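Local coordinates for protein possible thiamine biosynthesis enzyme (Candida albicans, PDB 2X7Q) that is of unknown function but has the periplasmic binding protein fold and probably binds a small ligand, possibly linked to thiamine biosynthesis, at residues A[132-137]-A[144-149]; A[198-203]-A[283-288]; A[42-47]-A[216-221]; A[28-33]-A[37-42]. The protein carries 1 engineered substitution. All coordinates share one frame; numbering follows the deposited sequence.

From the N terminus, interaction 4 comes first. It closes the short turn between helix 28-35 and helix 38-41. Interaction 3 follows, shares His42 with interaction 4 and touches it. It closes a long loop by bringing residues 42-47, at the edge of the sheet that contains strand 46-50, against the start of helix 216-235. Interaction 1 is nested inside that loop. It closes the short connection from helix 129-141 to strand 148-151 of the second sheet, its centre about 39 Å from that of interaction 3. Interaction 2 closes a loop of about 80 residues and crosses interaction 3. It ties the connection between the two sheets to helix 275-289. Interactions 1 and 2 touch where Val132 packs on Leu286.

Interaction 1 (A[132-137]-A[144-149]); sequences VMSFVL and PSFDQF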
loop_
_atom_site.group_PDB
_atom_site.type_symbol
_atom_site.label_atom_id
_atom_site.label_comp_id
_atom_site.label_asym_id
_atom_site.label_seq_id
_atom_site.Cartn_x
_atom_site.Cartn_y
_atom_site.Cartn_z
ATOM N N VAL A 132 -5.231 -3.919 9.926
ATOM C CA VAL A 132 -5.990 -4.906 9.165
ATOM C C VAL A 132 -5.295 -6.265 9.136
ATOM O O VAL A 132 -5.926 -7.297 9.353
ATOM C CB VAL A 132 -6.230 -4.433 7.717
ATOM C CG1 VAL A 132 -6.663 -5.597 6.840
ATOM C CG2 VAL A 132 -7.254 -3.312 7.688
HETATM N N MSE A 133 -3.992 -6.255 8.879
HETATM C CA MSE A 133 -3.222 -7.488 8.759
HETATM C C MSE A 133 -3.146 -8.269 10.066
HETATM O O MSE A 133 -2.874 -9.466 10.056
HETATM C CB MSE A 133 -1.811 -7.196 8.240
HETATM C CG MSE A 133 -1.758 -6.780 6.780
HETATM SE SE MSE A 133 -2.548 -8.122 5.608
HETATM C CE MSE A 133 -1.434 -9.632 6.085
ATOM N N SER A 134 -3.375 -7.593 11.188
ATOM C CA SER A 134 -3.355 -8.267 12.481
ATOM C C SER A 134 -4.513 -9.253 12.566
ATOM O O SER A 134 -4.393 -10.315 13.175
ATOM C CB SER A 134 -3.420 -7.259 13.631
ATOM O OG SER A 134 -4.717 -6.714 13.771
ATOM N N PHE A 135 -5.635 -8.894 11.949
ATOM C CA PHE A 135 -6.797 -9.773 11.889
ATOM C C PHE A 135 -6.524 -10.966 10.976
ATOM O O PHE A 135 -6.824 -12.106 11.326
ATOM C CB PHE A 135 -8.025 -9.006 11.394
ATOM C CG PHE A 135 -8.576 -8.024 12.392
ATOM C CD1 PHE A 135 -7.987 -6.779 12.562
ATOM C CD2 PHE A 135 -9.687 -8.344 13.156
ATOM C CE1 PHE A 135 -8.494 -5.876 13.477
ATOM C CE2 PHE A 135 -10.199 -7.445 14.074
ATOM C CZ PHE A 135 -9.602 -6.208 14.233
ATOM N N VAL A 136 -5.958 -10.694 9.805
ATOM C CA VAL A 136 -5.619 -11.744 8.852
ATOM C C VAL A 136 -4.654 -12.747 9.479
ATOM O O VAL A 136 -4.825 -13.957 9.338
ATOM C CB VAL A 136 -5.004 -11.156 7.566
ATOM C CG1 VAL A 136 -4.539 -12.262 6.634
ATOM C CG2 VAL A 136 -6.004 -10.246 6.868
ATOM N N LEU A 137 -3.647 -12.235 10.181
ATOM C CA LEU A 137 -2.675 -13.074 10.871
ATOM C C LEU A 137 -3.339 -13.925 11.946
ATOM O O LEU A 137 -3.080 -15.122 12.048
ATOM C CB LEU A 137 -1.579 -12.211 11.495
ATOM C CG LEU A 137 -0.533 -12.965 12.315
ATOM C CD1 LEU A 137 0.197 -13.977 11.444
ATOM C CD2 LEU A 137 0.446 -12.002 12.964
ATOM N N PRO A 144 -8.343 -16.250 18.156
ATOM C CA PRO A 144 -9.333 -15.182 17.976
ATOM C C PRO A 144 -8.654 -13.847 17.684
ATOM O O PRO A 144 -7.541 -13.611 18.157
ATOM C CB PRO A 144 -10.040 -15.129 19.335
ATOM C CG PRO A 144 -9.054 -15.698 20.300
ATOM C CD PRO A 144 -8.336 -16.770 19.533
ATOM N N SER A 145 -9.316 -12.993 16.912
ATOM C CA SER A 145 -8.767 -11.688 16.561
ATOM C C SER A 145 -8.422 -10.871 17.798
ATOM O O SER A 145 -9.056 -11.016 18.842
ATOM C CB SER A 145 -9.754 -10.917 15.689
ATOM O OG SER A 145 -10.967 -10.682 16.377
ATOM N N PHE A 146 -7.403 -10.026 17.678
ATOM C CA PHE A 146 -6.941 -9.212 18.798
ATOM C C PHE A 146 -7.899 -8.049 19.067
ATOM O O PHE A 146 -8.552 -7.552 18.150
ATOM C CB PHE A 146 -5.524 -8.696 18.533
ATOM C CG PHE A 146 -4.558 -9.770 18.111
ATOM C CD1 PHE A 146 -4.279 -9.981 16.771
ATOM C CD2 PHE A 146 -3.933 -10.570 19.054
ATOM C CE1 PHE A 146 -3.392 -10.969 16.378
ATOM C CE2 PHE A 146 -3.045 -11.561 18.667
ATOM C CZ PHE A 146 -2.775 -11.760 17.328
ATOM N N ASP A 147 -7.984 -7.626 20.325
ATOM C CA ASP A 147 -8.887 -6.544 20.709
ATOM C C ASP A 147 -8.180 -5.436 21.487
ATOM O O ASP A 147 -8.790 -4.426 21.836
ATOM C CB ASP A 147 -10.075 -7.090 21.506
ATOM C CG ASP A 147 -9.650 -7.967 22.668
ATOM O OD1 ASP A 147 -8.696 -7.600 23.382
ATOM O OD2 ASP A 147 -10.287 -9.019 22.882
ATOM N N GLN A 148 -6.892 -5.630 21.755
ATOM C CA GLN A 148 -6.082 -4.606 22.406
ATOM C C GLN A 148 -5.169 -3.928 21.387
ATOM O O GLN A 148 -4.229 -4.542 20.880
ATOM C CB GLN A 148 -5.243 -5.210 23.534
ATOM C CG GLN A 148 -6.057 -5.722 24.714
ATOM C CD GLN A 148 -5.191 -6.097 25.901
ATOM O OE1 GLN A 148 -4.770 -5.237 26.674
ATOM N NE2 GLN A 148 -4.924 -7.388 26.053
ATOM N N PHE A 149 -5.447 -2.664 21.092
ATOM C CA PHE A 149 -4.677 -1.932 20.094
ATOM C C PHE A 149 -4.095 -0.637 20.646
ATOM O O PHE A 149 -4.777 0.124 21.331
ATOM C CB PHE A 149 -5.532 -1.639 18.861
ATOM C CG PHE A 149 -6.011 -2.876 18.149
ATOM C CD1 PHE A 149 -7.308 -3.333 18.317
ATOM C CD2 PHE A 149 -5.161 -3.581 17.312
ATOM C CE1 PHE A 149 -7.748 -4.467 17.665
ATOM C CE2 PHE A 149 -5.595 -4.717 16.658
ATOM C CZ PHE A 149 -6.890 -5.162 16.835
HETATM O O HOH W 1 -6.727 -8.611 15.065
#
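Phe135 and Phe149 carry the aromatic part of this contact. The planes are nearly parallel (20°) but offset, with little of one ring over the other and centroids 5.8 Å apart. Phe135 CG lies beside the backbone N (chi1 -72°), which brings the end of the ring toward Phe149. The closest atoms are Phe135 CE1 and Phe149 CZ, at 3.8 Å. Ser145 CB meets another part of the Phe135 ring, 3.6 Å from Phe135 CD2. The Phe146 ring turns its edge to the helix backbone, with its CE1 3.4 Å from Ser134 O.

The segments belong to a beta-alpha-beta unit: strand 120-123, helix 129-141, strand 148-151. The contact joins the helix to the chain that leads into the second strand.

The polar link is a water. It donates to Ser134 OG at 3.1 Å and accepts from Phe146 N at 3.0 Å. The same water sits over the centre of one Phe135 face, 3.2 Å above the plane, and in plane at the edge of Phe149. Ser134 OG also bonds to Tyr131 O.

Interaction 2 (A[198-203]-A[283-288]); sequences TPWSSW and KDTLKL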
loop_
_atom_site.group_PDB
_atom_site.type_symbol
_atom_site.label_atom_id
_atom_site.label_comp_id
_atom_site.label_asym_id
_atom_site.label_seq_id
_atom_site.Cartn_x
_atom_site.Cartn_y
_atom_site.Cartn_z
ATOM N N THR A 198 0.502 -10.885 1.823
ATOM C CA THR A 198 -0.866 -10.524 1.487
ATOM C C THR A 198 -1.358 -11.456 0.386
ATOM O O THR A 198 -0.666 -11.655 -0.614
ATOM C CB THR A 198 -0.968 -9.065 1.003
ATOM O OG1 THR A 198 -0.190 -8.897 -0.188
ATOM C CG2 THR A 198 -0.462 -8.110 2.075
ATOM N N PRO A 199 -2.550 -12.043 0.571
ATOM C CA PRO A 199 -3.107 -12.951 -0.437
ATOM C C PRO A 199 -3.368 -12.233 -1.756
ATOM O O PRO A 199 -3.589 -12.882 -2.778
ATOM C CB PRO A 199 -4.437 -13.391 0.183
ATOM C CG PRO A 199 -4.291 -13.134 1.646
ATOM C CD PRO A 199 -3.409 -11.935 1.762
ATOM N N TRP A 200 -3.332 -10.903 -1.728
ATOM C CA TRP A 200 -3.682 -10.095 -2.891
ATOM C C TRP A 200 -2.505 -9.260 -3.383
ATOM O O TRP A 200 -1.497 -9.122 -2.688
ATOM C CB TRP A 200 -4.844 -9.167 -2.539
ATOM C CG TRP A 200 -4.604 -8.392 -1.280
ATOM C CD1 TRP A 200 -3.870 -7.250 -1.149
ATOM C CD2 TRP A 200 -5.095 -8.708 0.033
ATOM N NE1 TRP A 200 -3.875 -6.834 0.162
ATOM C CE2 TRP A 200 -4.617 -7.708 0.904
ATOM C CE3 TRP A 200 -5.890 -9.733 0.548
ATOM C CZ2 TRP A 200 -4.914 -7.710 2.268
ATOM C CZ3 TRP A 200 -6.181 -9.731 1.900
ATOM C CH2 TRP A 200 -5.695 -8.726 2.744
ATOM N N SER A 201 -2.638 -8.705 -4.586
ATOM C CA SER A 201 -1.669 -7.741 -5.095
ATOM C C SER A 201 -1.628 -6.554 -4.140
ATOM O O SER A 201 -2.664 -6.119 -3.644
ATOM C CB SER A 201 -2.044 -7.287 -6.506
ATOM O OG SER A 201 -1.988 -8.370 -7.419
ATOM N N SER A 202 -0.434 -6.028 -3.888
ATOM C CA SER A 202 -0.233 -5.087 -2.787
ATOM C C SER A 202 -0.593 -3.627 -3.069
ATOM O O SER A 202 -1.051 -2.920 -2.170
ATOM C CB SER A 202 1.202 -5.184 -2.262
ATOM O OG SER A 202 2.143 -5.007 -3.300
ATOM N N TRP A 203 -0.390 -3.171 -4.301
ATOM C CA TRP A 203 -0.577 -1.755 -4.613
ATOM C C TRP A 203 -1.525 -1.503 -5.784
ATOM O O TRP A 203 -1.539 -2.255 -6.760
ATOM C CB TRP A 203 0.777 -1.095 -4.874
ATOM C CG TRP A 203 1.662 -1.061 -3.664
ATOM C CD1 TRP A 203 2.387 -2.095 -3.151
ATOM C CD2 TRP A 203 1.916 0.069 -2.813
ATOM N NE1 TRP A 203 3.076 -1.682 -2.035
ATOM C CE2 TRP A 203 2.803 -0.364 -1.808
ATOM C CE3 TRP A 203 1.475 1.393 -2.809
ATOM C CZ2 TRP A 203 3.259 0.496 -0.804
ATOM C CZ3 TRP A 203 1.930 2.239 -1.812
ATOM C CH2 TRP A 203 2.812 1.788 -0.824
ATOM N N LYS A 283 -11.701 -9.262 -0.520
ATOM C CA LYS A 283 -12.972 -9.234 0.202
ATOM C C LYS A 283 -13.194 -10.520 0.997
ATOM O O LYS A 283 -13.640 -10.481 2.144
ATOM C CB LYS A 283 -14.141 -9.014 -0.765
ATOM C CG LYS A 283 -14.530 -10.261 -1.551
ATOM C CD LYS A 283 -15.668 -10.006 -2.530
ATOM C CE LYS A 283 -16.103 -11.300 -3.203
ATOM N NZ LYS A 283 -16.500 -11.105 -4.621
ATOM N N ASP A 284 -12.876 -11.654 0.380
ATOM C CA ASP A 284 -13.081 -12.955 1.007
ATOM C C ASP A 284 -12.167 -13.146 2.214
ATOM O O ASP A 284 -12.552 -13.772 3.201
ATOM C CB ASP A 284 -12.865 -14.084 -0.006
ATOM C CG ASP A 284 -13.963 -14.150 -1.048
ATOM O OD1 ASP A 284 -14.953 -13.400 -0.922
ATOM O OD2 ASP A 284 -13.838 -14.954 -1.996
ATOM N N THR A 285 -10.956 -12.604 2.133
ATOM C CA THR A 285 -10.001 -12.712 3.231
ATOM C C THR A 285 -10.400 -11.815 4.398
ATOM O O THR A 285 -10.425 -12.252 5.549
ATOM C CB THR A 285 -8.571 -12.354 2.786
ATOM O OG1 THR A 285 -8.131 -13.287 1.791
ATOM C CG2 THR A 285 -7.618 -12.400 3.969
ATOM N N LEU A 286 -10.718 -10.561 4.094
ATOM C CA LEU A 286 -11.117 -9.598 5.118
ATOM C C LEU A 286 -12.426 -10.003 5.790
ATOM O O LEU A 286 -12.543 -9.963 7.015
ATOM C CB LEU A 286 -11.243 -8.196 4.521
ATOM C CG LEU A 286 -9.964 -7.594 3.936
ATOM C CD1 LEU A 286 -10.222 -6.189 3.404
ATOM C CD2 LEU A 286 -8.855 -7.583 4.969
ATOM N N LYS A 287 -13.403 -10.395 4.980
ATOM C CA LYS A 287 -14.691 -10.848 5.493
ATOM C C LYS A 287 -14.513 -12.035 6.430
ATOM O O LYS A 287 -15.113 -12.089 7.506
ATOM C CB LYS A 287 -15.620 -11.229 4.337
ATOM C CG LYS A 287 -16.973 -11.777 4.764
ATOM C CD LYS A 287 -17.805 -10.723 5.464
ATOM C CE LYS A 287 -19.174 -11.267 5.850
ATOM N NZ LYS A 287 -20.010 -10.232 6.538
ATOM N N LEU A 288 -13.680 -12.982 6.013
ATOM C CA LEU A 288 -13.436 -14.191 6.788
ATOM C C LEU A 288 -12.605 -13.896 8.035
ATOM O O LEU A 288 -12.674 -14.623 9.024
ATOM C CB LEU A 288 -12.731 -15.238 5.924
ATOM C CG LEU A 288 -12.686 -16.674 6.450
ATOM C CD1 LEU A 288 -14.092 -17.230 6.603
ATOM C CD2 LEU A 288 -11.860 -17.553 5.523
#
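Thr198 OG1 is gripped by two backbone groups, Trp200 O and Leu99 N, and so steadies the loop that sets Trp200 against Thr285. The hydroxyl donates to Trp200 O at 2.8 Å, in the carbonyl plane. Thr285 OG1 has its own partner, Lys281 O, one turn back in the helix, and touches Pro199 CG at 3.8 Å.

The rest of the contact is carbon packing. The six-membered ring of Trp200 presents its edge to Thr285. Thr285 CB lies in the ring plane, 3.7 Å from Trp200 CZ3. Thr285 CG2 stands anti to the backbone N, with OG1 at -63°. This turns the methyl to the indole, also 3.7 Å from Trp200 CZ3. Leu286 reaches the neighbouring ring corner with one branch, CD2, 4.0 Å from Trp200 CH2. The two side chains cross at about a right angle.

The indole is backed from its own segment. Pro199 CD and Thr198 CB both lie over one face, toward its rim. Trp200 NE1 bonds to Glu75 OE1, which helps fix the turn of the ring.

Residues 198-203 run from strand 190-197 of one sheet to strand 203-208 of the other. They are one of the links between the two sheet-bearing lobes, consistent with the hinge region of the periplasmic binding protein fold. The contact sets this link against helix 275-289, which also lies against helix 129-141.

Interaction 3 (A[42-47]-A[216-221]); sequences HDLSIE and SDVIKN
Leu44 packs into the first turns of helix 216-235, just after a Schellman motif that ends helix 38-41. Asp43 has positive phi and is the C-prime residue of that motif. The chain then enters strand 46-50, an outermost strand of its mixed sheet in the periplasmic binding protein fold.

Leu44 CB points toward the helix. CG, anti to the carbonyl carbon (chi1 -63°), lies 4.0 Å from Asn221 CB. From there the branches part. CD1 goes to the backbone of Asn221, 3.5 Å from its C atom. CD2 meets Val218 CG2 at 3.5 Å, tighter than usual for two carbons. The same CD2 is also close to Val218 O. Leu44 thus sits across one helical turn, between Val218 and Asn221. Leu44 also touches Leu14 in a nearby loop.

His42 meets the amide end and the carbonyl of Asn221. The amide oxygen of Asn221 lies in plane at the edge of the imidazole. Asn221 O stands over one ring face, offset toward the rim. Ring and amide planes are 59° apart. His42 ND1 bonds within its own turn.

The Asn221 amide is steadied from within its helix. Its ND2 donates to Asp217 O at 2.8 Å, with a bent N-H...O angle of 137°, from above the carbonyl plane.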
loop_
_atom_site.group_PDB
_atom_site.type_symbol
_atom_site.label_atom_id
_atom_site.label_comp_id
_atom_site.label_asym_id
_atom_site.label_seq_id
_atom_site.Cartn_x
_atom_site.Cartn_y
_atom_site.Cartn_z
ATOM N N HIS A 42 4.098 13.114 -22.088
ATOM C CA HIS A 42 2.675 12.849 -22.258
ATOM C C HIS A 42 1.848 14.115 -22.062
ATOM O O HIS A 42 0.642 14.049 -21.830
ATOM C CB HIS A 42 2.211 11.759 -21.289
ATOM C CG HIS A 42 2.565 10.370 -21.724
ATOM N ND1 HIS A 42 3.795 9.802 -21.473
ATOM C CD2 HIS A 42 1.846 9.435 -22.388
ATOM C CE1 HIS A 42 3.819 8.576 -21.967
ATOM N NE2 HIS A 42 2.650 8.330 -22.527
ATOM N N ASP A 43 2.504 15.267 -22.164
ATOM C CA ASP A 43 1.835 16.558 -22.020
ATOM C C ASP A 43 1.184 16.695 -20.647
ATOM O O ASP A 43 0.090 17.243 -20.518
ATOM C CB ASP A 43 0.787 16.747 -23.121
ATOM C CG ASP A 43 1.372 16.620 -24.510
ATOM O OD1 ASP A 43 2.293 17.390 -24.840
ATOM O OD2 ASP A 43 0.915 15.746 -25.272
ATOM N N LEU A 44 1.867 16.196 -19.623
ATOM C CA LEU A 44 1.334 16.206 -18.266
ATOM C C LEU A 44 2.111 17.154 -17.359
ATOM O O LEU A 44 3.304 17.385 -17.563
ATOM C CB LEU A 44 1.359 14.795 -17.673
ATOM C CG LEU A 44 0.516 13.711 -18.345
ATOM C CD1 LEU A 44 0.864 12.342 -17.780
ATOM C CD2 LEU A 44 -0.969 13.997 -18.184
ATOM N N SER A 45 1.425 17.703 -16.362
ATOM C CA SER A 45 2.069 18.496 -15.321
ATOM C C SER A 45 1.710 17.908 -13.964
ATOM O O SER A 45 0.641 18.183 -13.418
ATOM C CB SER A 45 1.624 19.958 -15.410
ATOM O OG SER A 45 0.217 20.085 -15.251
ATOM N N ILE A 46 2.609 17.092 -13.427
ATOM C CA ILE A 46 2.324 16.348 -12.210
ATOM C C ILE A 46 2.947 16.982 -10.972
ATOM O O ILE A 46 4.155 17.209 -10.923
ATOM C CB ILE A 46 2.810 14.886 -12.317
ATOM C CG1 ILE A 46 2.289 14.242 -13.599
ATOM C CG2 ILE A 46 2.375 14.090 -11.095
ATOM C CD1 ILE A 46 0.782 14.168 -13.686
ATOM N N GLU A 47 2.114 17.268 -9.976
ATOM C CA GLU A 47 2.594 17.747 -8.686
ATOM C C GLU A 47 2.504 16.628 -7.656
ATOM O O GLU A 47 1.422 16.317 -7.157
ATOM C CB GLU A 47 1.783 18.956 -8.219
ATOM C CG GLU A 47 2.138 19.421 -6.814
ATOM C CD GLU A 47 1.283 20.582 -6.345
ATOM O OE1 GLU A 47 0.727 21.298 -7.204
ATOM O OE2 GLU A 47 1.169 20.779 -5.117
ATOM N N SER A 216 -10.302 12.756 -16.650
ATOM C CA SER A 216 -10.160 11.376 -17.108
ATOM C C SER A 216 -9.015 11.197 -18.107
ATOM O O SER A 216 -8.201 10.284 -17.969
ATOM C CB SER A 216 -11.470 10.864 -17.713
ATOM O OG SER A 216 -11.335 9.522 -18.143
ATOM N N ASP A 217 -8.955 12.067 -19.111
ATOM C CA ASP A 217 -7.948 11.950 -20.165
ATOM C C ASP A 217 -6.521 12.058 -19.625
ATOM O O ASP A 217 -5.620 11.354 -20.083
ATOM C CB ASP A 217 -8.178 12.998 -21.258
ATOM C CG ASP A 217 -9.444 12.747 -22.045
ATOM O OD1 ASP A 217 -10.222 11.854 -21.654
ATOM O OD2 ASP A 217 -9.666 13.442 -23.055
ATOM N N VAL A 218 -6.320 12.938 -18.650
ATOM C CA VAL A 218 -5.001 13.134 -18.057
ATOM C C VAL A 218 -4.593 11.954 -17.179
ATOM O O VAL A 218 -3.430 11.553 -17.168
ATOM C CB VAL A 218 -4.928 14.453 -17.261
ATOM C CG1 VAL A 218 -6.264 14.749 -16.603
ATOM C CG2 VAL A 218 -3.812 14.406 -16.234
ATOM N N ILE A 219 -5.556 11.394 -16.453
ATOM C CA ILE A 219 -5.295 10.218 -15.628
ATOM C C ILE A 219 -4.785 9.056 -16.480
ATOM O O ILE A 219 -3.875 8.331 -16.074
ATOM C CB ILE A 219 -6.551 9.775 -14.849
ATOM C CG1 ILE A 219 -6.940 10.831 -13.811
ATOM C CG2 ILE A 219 -6.308 8.441 -14.163
ATOM C CD1 ILE A 219 -8.204 10.494 -13.038
ATOM N N LYS A 220 -5.371 8.884 -17.664
ATOM C CA LYS A 220 -4.946 7.829 -18.583
ATOM C C LYS A 220 -3.480 8.001 -18.971
ATOM O O LYS A 220 -2.688 7.059 -18.896
ATOM C CB LYS A 220 -5.820 7.811 -19.843
ATOM C CG LYS A 220 -5.383 6.788 -20.894
ATOM C CD LYS A 220 -6.210 6.913 -22.168
ATOM C CE LYS A 220 -5.719 5.946 -23.246
ATOM N NZ LYS A 220 -4.274 6.172 -23.573
ATOM N N ASN A 221 -3.127 9.211 -19.397
ATOM C CA ASN A 221 -1.750 9.524 -19.767
ATOM C C ASN A 221 -0.782 9.314 -18.604
ATOM O O ASN A 221 0.355 8.883 -18.798
ATOM C CB ASN A 221 -1.645 10.961 -20.290
ATOM C CG ASN A 221 -2.173 11.106 -21.700
ATOM O OD1 ASN A 221 -1.502 10.745 -22.667
ATOM N ND2 ASN A 221 -3.386 11.627 -21.825
#

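Interaction 4 (A[28-33]-A[37-42]); sequences TPLFFA and GYYKAH
Gly37 follows helix 28-35 with positive phi and closes its last turn. Its N lies near Ala33 O but at a poor angle for a bond. Tyr38 N takes that carbonyl instead. It donates to Ala33 O at 2.7 Å. The Tyr38 ring lies beside the helix end with its edge toward Ala33, CD2 being 3.4 Å from Ala33 CA.

Tyr39 reaches back to the same helix. Its CG stands beside the backbone N (chi1 -61°), which directs the ring to the helix. The hydroxyl donates to Leu30 O at 2.9 Å, on a lone pair in the carbonyl plane. Ala33 CB packs close to the ring, 3.4 Å from Tyr39 CZ. Leu30 CD2 adds a looser contact, 3.9 Å from Tyr39 OH.

At the far end, His42 ND1 donates to Tyr38 O at 3.0 Å, nearly straight at 169°. Helix 28-35 ends in a Schellman motif at Gly37 and runs on into the short, weakly bonded helix 38-41, just before strand 46-50.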
loop_
_atom_site.group_PDB
_atom_site.type_symbol
_atom_site.label_atom_id
_atom_site.label_comp_id
_atom_site.label_asym_id
_atom_site.label_seq_id
_atom_site.Cartn_x
_atom_site.Cartn_y
_atom_site.Cartn_z
ATOM N N THR A 28 9.668 3.753 -6.524
ATOM C CA THR A 28 10.803 3.893 -7.433
ATOM C C THR A 28 10.397 4.188 -8.882
ATOM O O THR A 28 10.891 5.146 -9.473
ATOM C CB THR A 28 11.728 2.656 -7.379
ATOM O OG1 THR A 28 12.389 2.605 -6.109
ATOM C CG2 THR A 28 12.772 2.724 -8.474
ATOM N N PRO A 29 9.502 3.368 -9.457
ATOM C CA PRO A 29 9.078 3.588 -10.845
ATOM C C PRO A 29 8.520 4.991 -11.068
ATOM O O PRO A 29 8.731 5.570 -12.133
ATOM C CB PRO A 29 7.973 2.545 -11.040
ATOM C CG PRO A 29 8.309 1.463 -10.078
ATOM C CD PRO A 29 8.879 2.164 -8.879
ATOM N N LEU A 30 7.813 5.526 -10.077
ATOM C CA LEU A 30 7.268 6.875 -10.173
ATOM C C LEU A 30 8.380 7.899 -10.348
ATOM O O LEU A 30 8.255 8.837 -11.133
ATOM C CB LEU A 30 6.441 7.210 -8.931
ATOM C CG LEU A 30 5.202 6.353 -8.667
ATOM C CD1 LEU A 30 4.520 6.779 -7.376
ATOM C CD2 LEU A 30 4.240 6.442 -9.835
ATOM N N PHE A 31 9.474 7.710 -9.617
ATOM C CA PHE A 31 10.606 8.628 -9.679
ATOM C C PHE A 31 11.264 8.646 -11.056
ATOM O O PHE A 31 11.472 9.711 -11.636
ATOM C CB PHE A 31 11.639 8.275 -8.608
ATOM C CG PHE A 31 12.987 8.897 -8.840
ATOM C CD1 PHE A 31 13.207 10.237 -8.559
ATOM C CD2 PHE A 31 14.034 8.141 -9.341
ATOM C CE1 PHE A 31 14.446 10.809 -8.777
ATOM C CE2 PHE A 31 15.275 8.707 -9.559
ATOM C CZ PHE A 31 15.481 10.043 -9.276
ATOM N N PHE A 32 11.594 7.465 -11.568
ATOM C CA PHE A 32 12.269 7.350 -12.858
ATOM C C PHE A 32 11.420 7.901 -14.003
ATOM O O PHE A 32 11.953 8.411 -14.986
ATOM C CB PHE A 32 12.672 5.897 -13.135
ATOM C CG PHE A 32 13.869 5.436 -12.346
ATOM C CD1 PHE A 32 13.731 4.522 -11.312
ATOM C CD2 PHE A 32 15.134 5.924 -12.635
ATOM C CE1 PHE A 32 14.834 4.100 -10.589
ATOM C CE2 PHE A 32 16.239 5.506 -11.913
ATOM C CZ PHE A 32 16.087 4.594 -10.889
ATOM N N ALA A 33 10.102 7.794 -13.871
ATOM C CA ALA A 33 9.192 8.365 -14.858
ATOM C C ALA A 33 9.386 9.876 -14.947
ATOM O O ALA A 33 9.272 10.464 -16.022
ATOM C CB ALA A 33 7.752 8.031 -14.509
ATOM N N GLY A 37 11.598 12.115 -17.744
ATOM C CA GLY A 37 10.679 13.071 -18.335
ATOM C C GLY A 37 9.519 12.442 -19.083
ATOM O O GLY A 37 9.025 13.008 -20.058
ATOM N N TYR A 38 9.080 11.273 -18.628
ATOM C CA TYR A 38 7.956 10.591 -19.258
ATOM C C TYR A 38 6.651 11.359 -19.062
ATOM O O TYR A 38 5.784 11.354 -19.935
ATOM C CB TYR A 38 7.811 9.165 -18.721
ATOM C CG TYR A 38 8.948 8.244 -19.092
ATOM C CD1 TYR A 38 9.365 8.120 -20.410
ATOM C CD2 TYR A 38 9.592 7.481 -18.126
ATOM C CE1 TYR A 38 10.403 7.275 -20.754
ATOM C CE2 TYR A 38 10.628 6.631 -18.459
ATOM C CZ TYR A 38 11.031 6.532 -19.774
ATOM O OH TYR A 38 12.063 5.686 -20.117
ATOM N N TYR A 39 6.511 12.013 -17.914
ATOM C CA TYR A 39 5.304 12.777 -17.619
ATOM C C TYR A 39 5.127 13.935 -18.600
ATOM O O TYR A 39 4.060 14.097 -19.191
ATOM C CB TYR A 39 5.328 13.299 -16.181
ATOM C CG TYR A 39 5.400 12.206 -15.136
ATOM C CD1 TYR A 39 6.476 12.125 -14.263
ATOM C CD2 TYR A 39 4.396 11.255 -15.028
ATOM C CE1 TYR A 39 6.549 11.132 -13.306
ATOM C CE2 TYR A 39 4.459 10.254 -14.076
ATOM C CZ TYR A 39 5.539 10.199 -13.217
ATOM O OH TYR A 39 5.605 9.204 -12.270
ATOM N N LYS A 40 6.173 14.736 -18.768
ATOM C CA LYS A 40 6.132 15.859 -19.700
ATOM C C LYS A 40 5.931 15.386 -21.138
ATOM O O LYS A 40 5.274 16.053 -21.932
ATOM C CB LYS A 40 7.409 16.697 -19.587
ATOM C CG LYS A 40 7.381 17.703 -18.453
ATOM C CD LYS A 40 8.613 17.596 -17.570
ATOM C CE LYS A 40 8.578 18.646 -16.465
ATOM N NZ LYS A 40 9.720 18.498 -15.521
ATOM N N ALA A 41 6.488 14.222 -21.457
ATOM C CA ALA A 41 6.357 13.645 -22.790
ATOM C C ALA A 41 4.896 13.364 -23.122
ATOM O O ALA A 41 4.503 13.369 -24.287
ATOM C CB ALA A 41 7.184 12.377 -22.900
ATOM N N HIS A 42 4.098 13.114 -22.088
ATOM C CA HIS A 42 2.675 12.849 -22.258
ATOM C C HIS A 42 1.848 14.115 -22.062
ATOM O O HIS A 42 0.642 14.049 -21.830
ATOM C CB HIS A 42 2.211 11.759 -21.289
ATOM C CG HIS A 42 2.565 10.370 -21.724
ATOM N ND1 HIS A 42 3.795 9.802 -21.473
ATOM C CD2 HIS A 42 1.846 9.435 -22.388
ATOM C CE1 HIS A 42 3.819 8.576 -21.967
ATOM N NE2 HIS A 42 2.650 8.330 -22.527
#